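Side-chain contacts in ribulose bisphosphate carboxylase (Hyperthermus butylicus DSM 5456, PDB 6HUN), which probably catalyses the addition of CO2 and water to ribulose 1,5-bisphosphate, giving two molecules of 3-phosphoglycerate, within an archaeal AMP degradation pathway: residues 201-206 with 291-296; 217-222 with 238-243; 159-164 with 375-380. All coordinates share one frame; numbering follows the deposited sequence. Where two conformers were deposited one is given.

Interaction 1. Residues 201-206 with 291-296; sequences LVKDDE and AIHGHR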
ATOM      1  N   LEU A 201      -0.675  10.573 -26.364  1.00 40.33           N
ATOM      2  CA  LEU A 201      -0.786  10.927 -24.940  1.00 39.73           C
ATOM      3  C   LEU A 201       0.571  11.359 -24.428  1.00 43.83           C
ATOM      4  O   LEU A 201       1.575  10.671 -24.657  1.00 45.15           O
ATOM      5  CB  LEU A 201      -1.304   9.768 -24.096  1.00 39.04           C
ATOM      6  CG  LEU A 201      -2.673   9.222 -24.464  1.00 38.66           C
ATOM      7  CD1 LEU A 201      -2.806   7.875 -23.802  1.00 33.22           C
ATOM      8  CD2 LEU A 201      -3.782  10.142 -23.967  1.00 41.29           C
ATOM      9  N   VAL A 202       0.618  12.515 -23.747  1.00 36.32           N
ATOM     10  CA  VAL A 202       1.807  12.888 -23.000  1.00 41.73           C
ATOM     11  C   VAL A 202       1.551  12.493 -21.547  1.00 37.16           C
ATOM     12  O   VAL A 202       0.428  12.594 -21.059  1.00 38.20           O
ATOM     13  CB  VAL A 202       2.136  14.391 -23.168  1.00 49.15           C
ATOM     14  CG1 VAL A 202       0.915  15.217 -22.970  1.00 49.76           C
ATOM     15  CG2 VAL A 202       3.255  14.820 -22.210  1.00 52.22           C
ATOM     16  N   LYS A 203       2.550  11.936 -20.905  1.00 36.08           N
ATOM     17  CA  LYS A 203       2.333  11.307 -19.600  1.00 36.38           C
ATOM     18  C   LYS A 203       3.278  11.884 -18.579  1.00 39.25           C
ATOM     19  O   LYS A 203       4.492  11.910 -18.792  1.00 38.97           O
ATOM     20  CB  LYS A 203       2.536   9.798 -19.707  1.00 39.91           C
ATOM     21  CG  LYS A 203       2.259   8.925 -18.464  1.00 37.82           C
ATOM     22  CD  LYS A 203       2.639   7.494 -18.913  1.00 37.55           C
ATOM     23  CE  LYS A 203       2.420   6.463 -17.834  1.00 42.45           C
ATOM     24  NZ  LYS A 203       3.683   5.829 -17.306  1.00 42.95           N
ATOM     25  N   ASP A 204       2.734  12.271 -17.422  1.00 37.25           N
ATOM     26  CA  ASP A 204       3.590  12.680 -16.334  1.00 33.92           C
ATOM     27  C   ASP A 204       4.332  11.472 -15.803  1.00 37.40           C
ATOM     28  O   ASP A 204       3.815  10.352 -15.821  1.00 33.78           O
ATOM     29  CB  ASP A 204       2.744  13.243 -15.175  1.00 29.67           C
ATOM     30  CG  ASP A 204       2.347  14.671 -15.359  1.00 38.08           C
ATOM     31  OD1 ASP A 204       2.823  15.392 -16.323  1.00 39.79           O
ATOM     32  OD2 ASP A 204       1.509  15.071 -14.517  1.00 40.10           O
ATOM     33  N   ASP A 205       5.500  11.690 -15.225  1.00 36.49           N
ATOM     34  CA  ASP A 205       6.075  10.528 -14.565  0.53 38.95           C
ATOM     35  C   ASP A 205       5.448  10.349 -13.179  1.00 36.86           C
ATOM     36  O   ASP A 205       4.735  11.222 -12.675  1.00 35.82           O
ATOM     37  CB  ASP A 205       7.592  10.646 -14.493  0.53 42.82           C
ATOM     38  CG  ASP A 205       8.289   9.286 -14.627  0.53 45.34           C
ATOM     39  OD1 ASP A 205       7.917   8.480 -15.511  0.53 48.38           O
ATOM     40  OD2 ASP A 205       9.204   9.010 -13.836  0.53 48.61           O
ATOM     41  N   GLU A 206       5.695   9.166 -12.566  1.00 29.22           N
ATOM     42  CA  GLU A 206       5.005   8.777 -11.335  1.00 30.98           C
ATOM     43  C   GLU A 206       5.293   9.703 -10.164  1.00 28.60           C
ATOM     44  O   GLU A 206       4.472   9.786  -9.234  1.00 28.71           O
ATOM     45  CB  GLU A 206       5.374   7.326 -10.969  1.00 33.93           C
ATOM     46  CG  GLU A 206       6.773   7.156 -10.408  1.00 40.53           C
ATOM     47  CD  GLU A 206       7.862   7.257 -11.451  1.00 56.75           C
ATOM     48  OE1 GLU A 206       9.031   7.485 -11.045  1.00 59.73           O
ATOM     49  OE2 GLU A 206       7.555   7.118 -12.669  1.00 61.31           O
ATOM     50  N   ALA A 291     -11.259   9.200 -17.893  1.00 32.25           N
ATOM     51  CA  ALA A 291     -10.587   7.912 -17.804  1.00 29.33           C
ATOM     52  C   ALA A 291      -9.427   8.039 -16.815  1.00 27.39           C
ATOM     53  O   ALA A 291      -8.868   9.127 -16.618  1.00 31.25           O
ATOM     54  CB  ALA A 291     -10.058   7.475 -19.199  1.00 29.69           C
ATOM     55  N   ILE A 292      -8.999   6.892 -16.239  1.00 28.58           N
ATOM     56  CA  ILE A 292      -7.958   6.847 -15.221  1.00 26.61           C
ATOM     57  C   ILE A 292      -6.824   5.956 -15.668  1.00 29.30           C
ATOM     58  O   ILE A 292      -7.047   4.768 -15.939  1.00 24.80           O
ATOM     59  CB  ILE A 292      -8.466   6.287 -13.886  1.00 24.06           C
ATOM     60  CG1 ILE A 292      -9.645   7.173 -13.382  1.00 29.53           C
ATOM     61  CG2 ILE A 292      -7.239   6.109 -12.848  1.00 21.71           C
ATOM     62  CD1 ILE A 292     -10.205   6.644 -12.113  1.00 25.44           C
ATOM     63  N   HIS A 293      -5.615   6.501 -15.649  1.00 22.20           N
ATOM     64  CA  HIS A 293      -4.412   5.713 -15.832  1.00 21.48           C
ATOM     65  C   HIS A 293      -3.897   5.324 -14.441  1.00 23.53           C
ATOM     66  O   HIS A 293      -3.498   6.196 -13.663  1.00 25.28           O
ATOM     67  CB  HIS A 293      -3.368   6.523 -16.581  1.00 26.72           C
ATOM     68  CG  HIS A 293      -2.126   5.747 -16.908  1.00 28.29           C
ATOM     69  ND1 HIS A 293      -1.805   5.376 -18.197  1.00 29.67           N
ATOM     70  CD2 HIS A 293      -1.133   5.278 -16.120  1.00 30.80           C
ATOM     71  CE1 HIS A 293      -0.647   4.736 -18.187  1.00 34.29           C
ATOM     72  NE2 HIS A 293      -0.232   4.632 -16.935  1.00 30.60           N
ATOM     73  N   GLY A 294      -3.878   4.027 -14.132  1.00 21.64           N
ATOM     74  CA  GLY A 294      -3.315   3.614 -12.846  1.00 21.50           C
ATOM     75  C   GLY A 294      -1.826   3.292 -12.900  1.00 24.52           C
ATOM     76  O   GLY A 294      -1.388   2.442 -13.708  1.00 26.93           O
ATOM     77  N   HIS A 295      -1.000   4.011 -12.130  1.00 21.52           N
ATOM     78  CA  HIS A 295       0.433   3.763 -12.134  1.00 19.45           C
ATOM     79  C   HIS A 295       0.710   2.834 -10.957  1.00 16.98           C
ATOM     80  O   HIS A 295       0.277   3.105  -9.858  1.00 19.25           O
ATOM     81  CB  HIS A 295       1.211   5.072 -11.974  1.00 22.39           C
ATOM     82  CG  HIS A 295       2.656   4.917 -12.269  1.00 25.28           C
ATOM     83  ND1 HIS A 295       3.508   4.246 -11.409  1.00 24.50           N
ATOM     84  CD2 HIS A 295       3.382   5.195 -13.392  1.00 28.61           C
ATOM     85  CE1 HIS A 295       4.718   4.192 -11.957  1.00 28.22           C
ATOM     86  NE2 HIS A 295       4.672   4.770 -13.154  1.00 28.98           N
ATOM     87  N   ARG A 296       1.483   1.777 -11.168  1.00 16.34           N
ATOM     88  CA  ARG A 296       1.636   0.798 -10.081  1.00 17.34           C
ATOM     89  C   ARG A 296       2.895   0.975  -9.228  1.00 18.14           C
ATOM     90  O   ARG A 296       3.292   0.023  -8.558  1.00 16.27           O
ATOM     91  CB  ARG A 296       1.620  -0.616 -10.675  1.00 17.80           C
ATOM     92  CG  ARG A 296       2.674  -0.728 -11.817  1.00 19.55           C
ATOM     93  CD  ARG A 296       2.785  -2.219 -12.382  1.00 19.73           C
ATOM     94  NE  ARG A 296       3.970  -2.362 -13.219  1.00 21.33           N
ATOM     95  CZ  ARG A 296       4.538  -3.519 -13.546  1.00 29.59           C
ATOM     96  NH1 ARG A 296       3.997  -4.672 -13.128  1.00 28.72           N
ATOM     97  NH2 ARG A 296       5.649  -3.524 -14.272  1.00 27.32           N
TER

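Interaction 2. Residues 217-222 with 238-243; sequences EARLKE and KGYLAN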
ATOM      1  N   GLU A 217      -1.310  23.308 -11.407  1.00 48.91           N
ATOM      2  CA  GLU A 217      -2.178  24.134 -12.241  1.00 49.51           C
ATOM      3  C   GLU A 217      -1.388  24.824 -13.340  1.00 51.96           C
ATOM      4  O   GLU A 217      -1.817  24.858 -14.500  1.00 58.88           O
ATOM      5  CB  GLU A 217      -2.936  25.153 -11.387  1.00 57.32           C
ATOM      6  CG  GLU A 217      -3.586  26.239 -12.266  1.00 65.42           C
ATOM      7  CD  GLU A 217      -4.967  26.693 -11.817  1.00 68.53           C
ATOM      8  OE1 GLU A 217      -5.288  26.552 -10.617  1.00 64.00           O
ATOM      9  OE2 GLU A 217      -5.714  27.235 -12.670  1.00 72.39           O
ATOM     10  N   ALA A 218      -0.236  25.400 -12.997  1.00 55.38           N
ATOM     11  CA  ALA A 218       0.543  26.105 -14.004  1.00 59.83           C
ATOM     12  C   ALA A 218       1.083  25.132 -15.047  1.00 54.43           C
ATOM     13  O   ALA A 218       1.151  25.472 -16.225  1.00 56.24           O
ATOM     14  CB  ALA A 218       1.666  26.905 -13.337  1.00 58.70           C
ATOM     15  N   ARG A 219       1.423  23.915 -14.641  1.00 52.67           N
ATOM     16  CA  ARG A 219       1.871  22.877 -15.578  1.00 50.41           C
ATOM     17  C   ARG A 219       0.744  22.427 -16.512  1.00 48.99           C
ATOM     18  O   ARG A 219       0.922  22.376 -17.749  1.00 52.10           O
ATOM     19  CB  ARG A 219       2.411  21.679 -14.785  1.00 53.29           C
ATOM     20  CG  ARG A 219       2.689  20.471 -15.630  1.00 47.21           C
ATOM     21  CD  ARG A 219       3.509  19.468 -14.816  1.00 41.27           C
ATOM     22  NE  ARG A 219       2.714  18.422 -14.191  1.00 45.54           N
ATOM     23  CZ  ARG A 219       2.548  18.307 -12.880  1.00 44.66           C
ATOM     24  NH1 ARG A 219       3.106  19.198 -12.066  1.00 44.38           N
ATOM     25  NH2 ARG A 219       1.819  17.313 -12.399  1.00 41.81           N
ATOM     26  N   LEU A 220      -0.441  22.188 -15.945  1.00 46.95           N
ATOM     27  CA  LEU A 220      -1.613  21.775 -16.716  1.00 48.31           C
ATOM     28  C   LEU A 220      -2.009  22.824 -17.765  1.00 49.83           C
ATOM     29  O   LEU A 220      -2.316  22.476 -18.906  1.00 49.99           O
ATOM     30  CB  LEU A 220      -2.775  21.517 -15.758  1.00 45.11           C
ATOM     31  CG  LEU A 220      -4.140  21.166 -16.333  1.00 47.00           C
ATOM     32  CD1 LEU A 220      -3.971  19.898 -17.159  1.00 44.93           C
ATOM     33  CD2 LEU A 220      -5.247  21.051 -15.235  1.00 44.23           C
ATOM     34  N   LYS A 221      -2.043  24.098 -17.392  1.00 52.78           N
ATOM     35  CA  LYS A 221      -2.304  25.143 -18.390  1.00 56.42           C
ATOM     36  C   LYS A 221      -1.326  25.061 -19.562  1.00 57.35           C
ATOM     37  O   LYS A 221      -1.725  25.155 -20.731  1.00 59.57           O
ATOM     38  CB  LYS A 221      -2.195  26.517 -17.739  1.00 61.57           C
ATOM     39  CG  LYS A 221      -3.142  26.766 -16.570  1.00 66.58           C
ATOM     40  CD  LYS A 221      -2.952  28.174 -15.981  1.00 71.37           C
ATOM     41  CE  LYS A 221      -3.521  29.258 -16.898  1.00 75.34           C
ATOM     42  NZ  LYS A 221      -2.668  29.559 -18.097  1.00 81.39           N
ATOM     43  N   GLU A 222      -0.027  24.953 -19.270  1.00 57.02           N
ATOM     44  CA  GLU A 222       0.965  24.934 -20.341  1.00 58.35           C
ATOM     45  C   GLU A 222       0.839  23.698 -21.227  1.00 55.94           C
ATOM     46  O   GLU A 222       1.100  23.775 -22.437  1.00 57.61           O
ATOM     47  CB  GLU A 222       2.375  25.025 -19.773  1.00 59.09           C
ATOM     48  CG  GLU A 222       2.739  26.365 -19.197  1.00 62.72           C
ATOM     49  CD  GLU A 222       2.655  27.447 -20.232  1.00 73.10           C
ATOM     50  OE1 GLU A 222       3.369  27.347 -21.272  1.00 75.22           O
ATOM     51  OE2 GLU A 222       1.853  28.385 -20.019  1.00 79.20           O
ATOM     52  N   LYS A 238      -5.726  14.460 -28.821  1.00 47.32           N
ATOM     53  CA  LYS A 238      -4.586  14.157 -27.971  0.57 45.05           C
ATOM     54  C   LYS A 238      -5.055  14.272 -26.530  1.00 43.22           C
ATOM     55  O   LYS A 238      -6.051  14.923 -26.251  1.00 44.29           O
ATOM     56  CB  LYS A 238      -3.420  15.126 -28.172  0.57 46.61           C
ATOM     57  CG  LYS A 238      -3.113  15.453 -29.654  0.57 49.51           C
ATOM     58  CD  LYS A 238      -2.116  14.435 -30.158  0.57 48.59           C
ATOM     59  CE  LYS A 238      -1.774  14.697 -31.676  0.57 51.68           C
ATOM     60  NZ  LYS A 238      -0.641  13.844 -32.173  0.57 51.30           N
ATOM     61  N   GLY A 239      -4.330  13.669 -25.630  1.00 40.75           N
ATOM     62  CA  GLY A 239      -4.714  13.730 -24.226  1.00 39.07           C
ATOM     63  C   GLY A 239      -3.492  13.811 -23.341  1.00 40.09           C
ATOM     64  O   GLY A 239      -2.384  13.555 -23.779  1.00 39.62           O
ATOM     65  N   TYR A 240      -3.714  14.144 -22.048  1.00 41.18           N
ATOM     66  CA  TYR A 240      -2.618  14.316 -21.096  1.00 36.14           C
ATOM     67  C   TYR A 240      -2.887  13.415 -19.889  1.00 33.02           C
ATOM     68  O   TYR A 240      -3.985  13.477 -19.321  1.00 33.52           O
ATOM     69  CB  TYR A 240      -2.552  15.786 -20.665  1.00 39.89           C
ATOM     70  CG  TYR A 240      -1.534  16.172 -19.630  1.00 37.23           C
ATOM     71  CD1 TYR A 240      -0.389  15.414 -19.407  1.00 36.73           C
ATOM     72  CD2 TYR A 240      -1.742  17.292 -18.825  1.00 41.13           C
ATOM     73  CE1 TYR A 240       0.537  15.793 -18.432  1.00 40.11           C
ATOM     74  CE2 TYR A 240      -0.830  17.676 -17.864  1.00 40.72           C
ATOM     75  CZ  TYR A 240       0.294  16.933 -17.666  1.00 41.20           C
ATOM     76  OH  TYR A 240       1.191  17.332 -16.712  1.00 41.12           O
ATOM     77  N   LEU A 241      -1.932  12.549 -19.537  1.00 31.25           N
ATOM     78  CA  LEU A 241      -2.123  11.688 -18.351  1.00 28.90           C
ATOM     79  C   LEU A 241      -1.512  12.492 -17.208  1.00 34.80           C
ATOM     80  O   LEU A 241      -0.334  12.358 -16.883  1.00 31.79           O
ATOM     81  CB  LEU A 241      -1.496  10.291 -18.528  1.00 31.62           C
ATOM     82  CG  LEU A 241      -1.868   9.494 -19.799  1.00 37.96           C
ATOM     83  CD1 LEU A 241      -1.045   8.175 -19.971  1.00 37.11           C
ATOM     84  CD2 LEU A 241      -3.385   9.219 -19.869  1.00 36.28           C
ATOM     85  N   ALA A 242      -2.334  13.352 -16.605  1.00 38.54           N
ATOM     86  CA  ALA A 242      -1.899  14.285 -15.576  1.00 36.28           C
ATOM     87  C   ALA A 242      -1.894  13.587 -14.239  1.00 31.96           C
ATOM     88  O   ALA A 242      -2.909  13.013 -13.828  1.00 28.18           O
ATOM     89  CB  ALA A 242      -2.833  15.498 -15.495  1.00 35.52           C
ATOM     90  N   ASN A 243      -0.777  13.677 -13.535  1.00 29.55           N
ATOM     91  CA  ASN A 243      -0.633  12.949 -12.271  1.00 28.10           C
ATOM     92  C   ASN A 243      -1.320  13.737 -11.139  1.00 29.15           C
ATOM     93  O   ASN A 243      -0.842  14.799 -10.733  1.00 30.21           O
ATOM     94  CB  ASN A 243       0.840  12.701 -11.987  1.00 30.07           C
ATOM     95  CG  ASN A 243       1.039  11.590 -10.958  1.00 31.44           C
ATOM     96  OD1 ASN A 243       0.164  11.337 -10.173  1.00 26.59           O
ATOM     97  ND2 ASN A 243       2.151  10.862 -11.035  1.00 36.31           N
TER

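Interaction 3. Residues 159-164 with 375-380; sequences GVREIL and PVFPVA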
ATOM      1  N   GLY A 159     -14.043   3.004 -24.544  1.00 35.68           N
ATOM      2  CA  GLY A 159     -14.279   4.400 -24.257  1.00 36.03           C
ATOM      3  C   GLY A 159     -13.059   5.269 -24.458  1.00 34.89           C
ATOM      4  O   GLY A 159     -13.195   6.434 -24.846  1.00 36.98           O
ATOM      5  N   VAL A 160     -11.856   4.731 -24.191  1.00 32.31           N
ATOM      6  CA  VAL A 160     -10.636   5.484 -24.446  1.00 31.43           C
ATOM      7  C   VAL A 160     -10.416   5.611 -25.952  1.00 34.79           C
ATOM      8  O   VAL A 160     -10.013   6.676 -26.457  1.00 34.21           O
ATOM      9  CB  VAL A 160      -9.444   4.787 -23.792  1.00 32.54           C
ATOM     10  CG1 VAL A 160      -8.096   5.364 -24.263  1.00 28.31           C
ATOM     11  CG2 VAL A 160      -9.652   4.794 -22.159  1.00 29.67           C
ATOM     12  N   ARG A 161     -10.643   4.531 -26.678  1.00 34.26           N
ATOM     13  CA  ARG A 161     -10.502   4.665 -28.147  1.00 36.46           C
ATOM     14  C   ARG A 161     -11.450   5.734 -28.672  1.00 44.13           C
ATOM     15  O   ARG A 161     -11.164   6.415 -29.677  1.00 42.22           O
ATOM     16  CB  ARG A 161     -10.770   3.331 -28.827  1.00 37.43           C
ATOM     17  CG  ARG A 161      -9.704   2.265 -28.615  1.00 35.51           C
ATOM     18  CD  ARG A 161      -9.961   1.077 -29.516  1.00 37.11           C
ATOM     19  NE  ARG A 161      -8.815   0.169 -29.539  1.00 35.72           N
ATOM     20  CZ  ARG A 161      -7.642   0.410 -30.114  1.00 35.49           C
ATOM     21  NH1 ARG A 161      -7.411   1.544 -30.761  1.00 36.62           N
ATOM     22  NH2 ARG A 161      -6.680  -0.486 -30.008  1.00 34.27           N
ATOM     23  N   GLU A 162     -12.629   5.835 -28.076  1.00 40.42           N
ATOM     24  CA  GLU A 162     -13.579   6.798 -28.621  1.00 44.28           C
ATOM     25  C   GLU A 162     -13.173   8.212 -28.249  1.00 47.65           C
ATOM     26  O   GLU A 162     -13.308   9.125 -29.067  1.00 44.09           O
ATOM     27  CB  GLU A 162     -14.993   6.505 -28.157  1.00 46.36           C
ATOM     28  CG  GLU A 162     -15.541   5.214 -28.745  1.00 61.47           C
ATOM     29  CD  GLU A 162     -16.636   4.608 -27.872  1.00 74.58           C
ATOM     30  OE1 GLU A 162     -17.601   4.037 -28.436  1.00 78.92           O
ATOM     31  OE2 GLU A 162     -16.521   4.699 -26.620  1.00 78.20           O
ATOM     32  N   ILE A 163     -12.668   8.414 -27.025  1.00 43.13           N
ATOM     33  CA  ILE A 163     -12.075   9.699 -26.633  1.00 43.56           C
ATOM     34  C   ILE A 163     -11.006  10.159 -27.639  1.00 39.63           C
ATOM     35  O   ILE A 163     -10.990  11.318 -28.087  1.00 43.69           O
ATOM     36  CB  ILE A 163     -11.476   9.591 -25.218  1.00 36.04           C
ATOM     37  CG1 ILE A 163     -12.568   9.575 -24.157  1.00 38.29           C
ATOM     38  CG2 ILE A 163     -10.442  10.719 -24.994  1.00 36.24           C
ATOM     39  CD1 ILE A 163     -12.007   9.073 -22.765  1.00 33.58           C
ATOM     40  N   LEU A 164     -10.102   9.273 -28.008  1.00 38.50           N
ATOM     41  CA  LEU A 164      -9.000   9.659 -28.877  1.00 42.36           C
ATOM     42  C   LEU A 164      -9.364   9.574 -30.370  1.00 46.70           C
ATOM     43  O   LEU A 164      -8.567  10.020 -31.211  1.00 43.97           O
ATOM     44  CB  LEU A 164      -7.782   8.797 -28.565  1.00 38.99           C
ATOM     45  CG  LEU A 164      -7.240   9.135 -27.159  1.00 38.46           C
ATOM     46  CD1 LEU A 164      -6.140   8.211 -26.732  1.00 35.56           C
ATOM     47  CD2 LEU A 164      -6.755  10.596 -27.037  1.00 38.45           C
ATOM     48  N   PRO A 375     -13.235  -3.978 -19.984  1.00 28.77           N
ATOM     49  CA  PRO A 375     -11.804  -4.306 -20.106  1.00 29.62           C
ATOM     50  C   PRO A 375     -10.901  -3.089 -19.936  1.00 31.29           C
ATOM     51  O   PRO A 375     -11.269  -1.945 -20.191  1.00 32.67           O
ATOM     52  CB  PRO A 375     -11.684  -4.884 -21.515  1.00 33.30           C
ATOM     53  CG  PRO A 375     -12.809  -4.264 -22.262  1.00 36.01           C
ATOM     54  CD  PRO A 375     -13.957  -4.047 -21.278  1.00 35.29           C
ATOM     55  N   VAL A 376      -9.670  -3.372 -19.558  1.00 27.47           N
ATOM     56  CA  VAL A 376      -8.646  -2.380 -19.239  1.00 25.02           C
ATOM     57  C   VAL A 376      -7.606  -2.395 -20.370  1.00 26.00           C
ATOM     58  O   VAL A 376      -7.251  -3.466 -20.826  1.00 26.34           O
ATOM     59  CB  VAL A 376      -7.985  -2.760 -17.886  1.00 24.11           C
ATOM     60  CG1 VAL A 376      -6.756  -1.920 -17.673  1.00 25.52           C
ATOM     61  CG2 VAL A 376      -9.070  -2.524 -16.764  1.00 26.27           C
ATOM     62  N   PHE A 377      -7.022  -1.232 -20.714  1.00 26.45           N
ATOM     63  CA  PHE A 377      -5.856  -1.174 -21.635  1.00 27.38           C
ATOM     64  C   PHE A 377      -4.583  -1.612 -20.919  1.00 26.65           C
ATOM     65  O   PHE A 377      -4.124  -0.912 -20.017  1.00 25.92           O
ATOM     66  CB  PHE A 377      -5.633   0.251 -22.140  1.00 32.67           C
ATOM     67  CG  PHE A 377      -6.118   0.515 -23.543  1.00 29.83           C
ATOM     68  CD1 PHE A 377      -5.653  -0.252 -24.648  1.00 34.53           C
ATOM     69  CD2 PHE A 377      -7.018   1.541 -23.772  1.00 30.80           C
ATOM     70  CE1 PHE A 377      -6.097   0.007 -25.962  1.00 35.73           C
ATOM     71  CE2 PHE A 377      -7.475   1.792 -25.053  1.00 32.85           C
ATOM     72  CZ  PHE A 377      -7.046   1.036 -26.142  1.00 35.19           C
ATOM     73  N   PRO A 378      -3.941  -2.694 -21.329  1.00 27.03           N
ATOM     74  CA  PRO A 378      -2.608  -2.992 -20.808  1.00 26.76           C
ATOM     75  C   PRO A 378      -1.651  -1.970 -21.382  1.00 29.59           C
ATOM     76  O   PRO A 378      -1.778  -1.552 -22.549  1.00 32.58           O
ATOM     77  CB  PRO A 378      -2.291  -4.398 -21.361  1.00 35.09           C
ATOM     78  CG  PRO A 378      -3.545  -4.902 -21.921  1.00 33.02           C
ATOM     79  CD  PRO A 378      -4.447  -3.722 -22.255  1.00 32.51           C
ATOM     80  N   VAL A 379      -0.677  -1.595 -20.571  1.00 27.30           N
ATOM     81  CA  VAL A 379       0.364  -0.669 -20.987  1.00 28.30           C
ATOM     82  C   VAL A 379       1.674  -1.436 -21.105  1.00 33.88           C
ATOM     83  O   VAL A 379       2.066  -2.152 -20.175  1.00 30.52           O
ATOM     84  CB  VAL A 379       0.473   0.488 -19.991  1.00 32.67           C
ATOM     85  CG1 VAL A 379       1.681   1.366 -20.329  1.00 32.89           C
ATOM     86  CG2 VAL A 379      -0.892   1.229 -19.945  1.00 27.17           C
ATOM     87  N   ALA A 380       2.318  -1.314 -22.262  1.00 33.40           N
ATOM     88  CA  ALA A 380       3.619  -1.944 -22.479  1.00 38.77           C
ATOM     89  C   ALA A 380       4.709  -0.880 -22.456  1.00 37.78           C
ATOM     90  O   ALA A 380       4.526   0.237 -22.958  1.00 38.52           O
ATOM     91  CB  ALA A 380       3.630  -2.693 -23.810  1.00 39.10           C
TER

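Interaction 1. Residues 201-206 with 291-296
Glu206 and His295 meet through a CH-pi contact. Glu206 CB lies 3.4 Å from the centroid of the His295 ring and 14° off the ring normal, over the middle of one face. Glu206 CG sits between the backbone N and the carbonyl carbon (chi1 74°), and the bend at chi2 keeps the carboxylate on that same side. Glu206 OE2 ends above the ring plane, just outside the rim, 3.7 Å from His295 NE2, with the two planes tilted by 37°.

Lys203 makes van der Waals contacts. Its chain runs extended through chi3 and bends only at the last torsion, crossing both histidines at about a right angle. Lys203 CE approaches His293 NE2 obliquely at 3.3 Å. Lys203 NZ stands at the edge of the His295 ring, 4.0 Å from His295 CD2.

No hydrogen bond joins the two segments; most of the polar groups find partners elsewhere. Lys203 NZ bonds to Gln403, Glu206 OE1 forms a salt bridge with Lys179, His293 ND1 is hydrogen-bonded to His326 ND1 and His295 ND1 to Ala297 N. His293 NE2, against Lys203 CE, is buried without a hydrogen-bond partner. With an alanine in place of His295, Glu206 CB would probably lose the ring face it lies on, and Ala297 N its partner.

Asp205, Glu206 and, through a carbamate, Lys203 are predicted magnesium ligands; the carbamate is absent here. His295 is a predicted proton acceptor. A calcium ion lies about 3 Å from the nearest atom of the His293 side chain.

Strands 201-203 and 291-295 face each other across the barrel interior, with strands 239-243 and 265-269 between them in the sheet. Leu241 packs on Lys203 and His293, Met267 on His295, and Asn125 of the second subunit on Glu206 and His295.

Interaction 2. Residues 217-222 with 238-243
Arg219 and Leu220 of helix 216-234 pack on Tyr240 of strand 239-243. This is the return half of a beta-alpha-beta crossover of the TIM barrel. The helix and strand segments run antiparallel at 176°, their axes 10.3 Å apart.

The bond between them runs from Arg219 NE to Tyr240 OH, 3.1 Å long with an angle of 148° at the hydrogen. The hydroxyl lies close to the guanidinium plane, which stands almost perpendicular to the phenol ring. A bend at chi3 (97°) turns the Arg219 head so that NE faces the oxygen, while CG rests 3.6 Å from Tyr240 OH. Leu220 CD1 touches the ring edge, 3.8 Å from Tyr240 CD2. Two residues on, Ala242 CB lies over one face of the Tyr240 ring, offset toward the rim.

Further out, Asp204 positions both polar groups. Its OD1 bonds to Tyr240 OH and its OD2 forms a salt bridge with Arg219 NH2, which also bonds to Ala209 O. The buried hydroxyl therefore has two partners, Arg219 and Asp204. Tyr187 of helix 184-196 packs on both Arg219 and Tyr240. At the far end of the guanidinium, Arg219 NH2 lies near Asn243 O, at 4.0 Å.

Interaction 3. Residues 159-164 with 375-380
Val160 of helix 156-164 and Phe377 of strand 377-380 mark the nearest backbone approach, with their CA atoms 8.7 Å apart. Phe377 fills that distance with its ring. Val160 CB sits at the ring edge, in its plane, 3.8 Å from Phe377 CE2. Val160 CG1 comes in obliquely, 3.7 Å from the same carbon. It is the branch set anti to the backbone N (chi1 168°).

Phe377 is the first residue of the seventh strand of the TIM barrel. Val160 and Phe377 also touch Ile171 and His326, which begin two other barrel strands. Helix 156-164 thus packs across the N-terminal end of the barrel, away from the C-terminal strand ends that carry a TIM-barrel active site.

Arg161 meets the outer tip of the same ring. Its CG lies near the ring plane, 3.8 Å from Phe377 CZ. The chain runs on extended to NE, and Phe377 CZ lies over one face of the guanidinium, offset toward its rim. The guanidinium lies near the plane of the ring and meets its edge; the two planes are 67° apart. Arg161 NH2 forms a salt bridge with Asp399, and Arg161 NH1 bonds to the carbonyl oxygens of Ile166 and Arg169.

How the interactions relate
All three contacts belong to one TIM barrel. Interaction 1 crosses its interior at the predicted active site. Interaction 2 packs a helix on its outside, with its centre 11 Å from that of interaction 1. Interaction 3 lies at the N-terminal end, 12 Å from interaction 1 and 19 Å from interaction 2, centre to centre. Strands 201-203 and 239-243 are neighbours, joined by a probable hydrogen bond from Leu241 N to Val202 O of 2.8 Å. Interaction 3 meets interaction 1 in the core, where Val379 CG2 lies 3.9 Å from His293 CE1. The calcium ion is about 9 Å from the nearest atom of the Asn243 side chain and about 10 Å from that of Phe377.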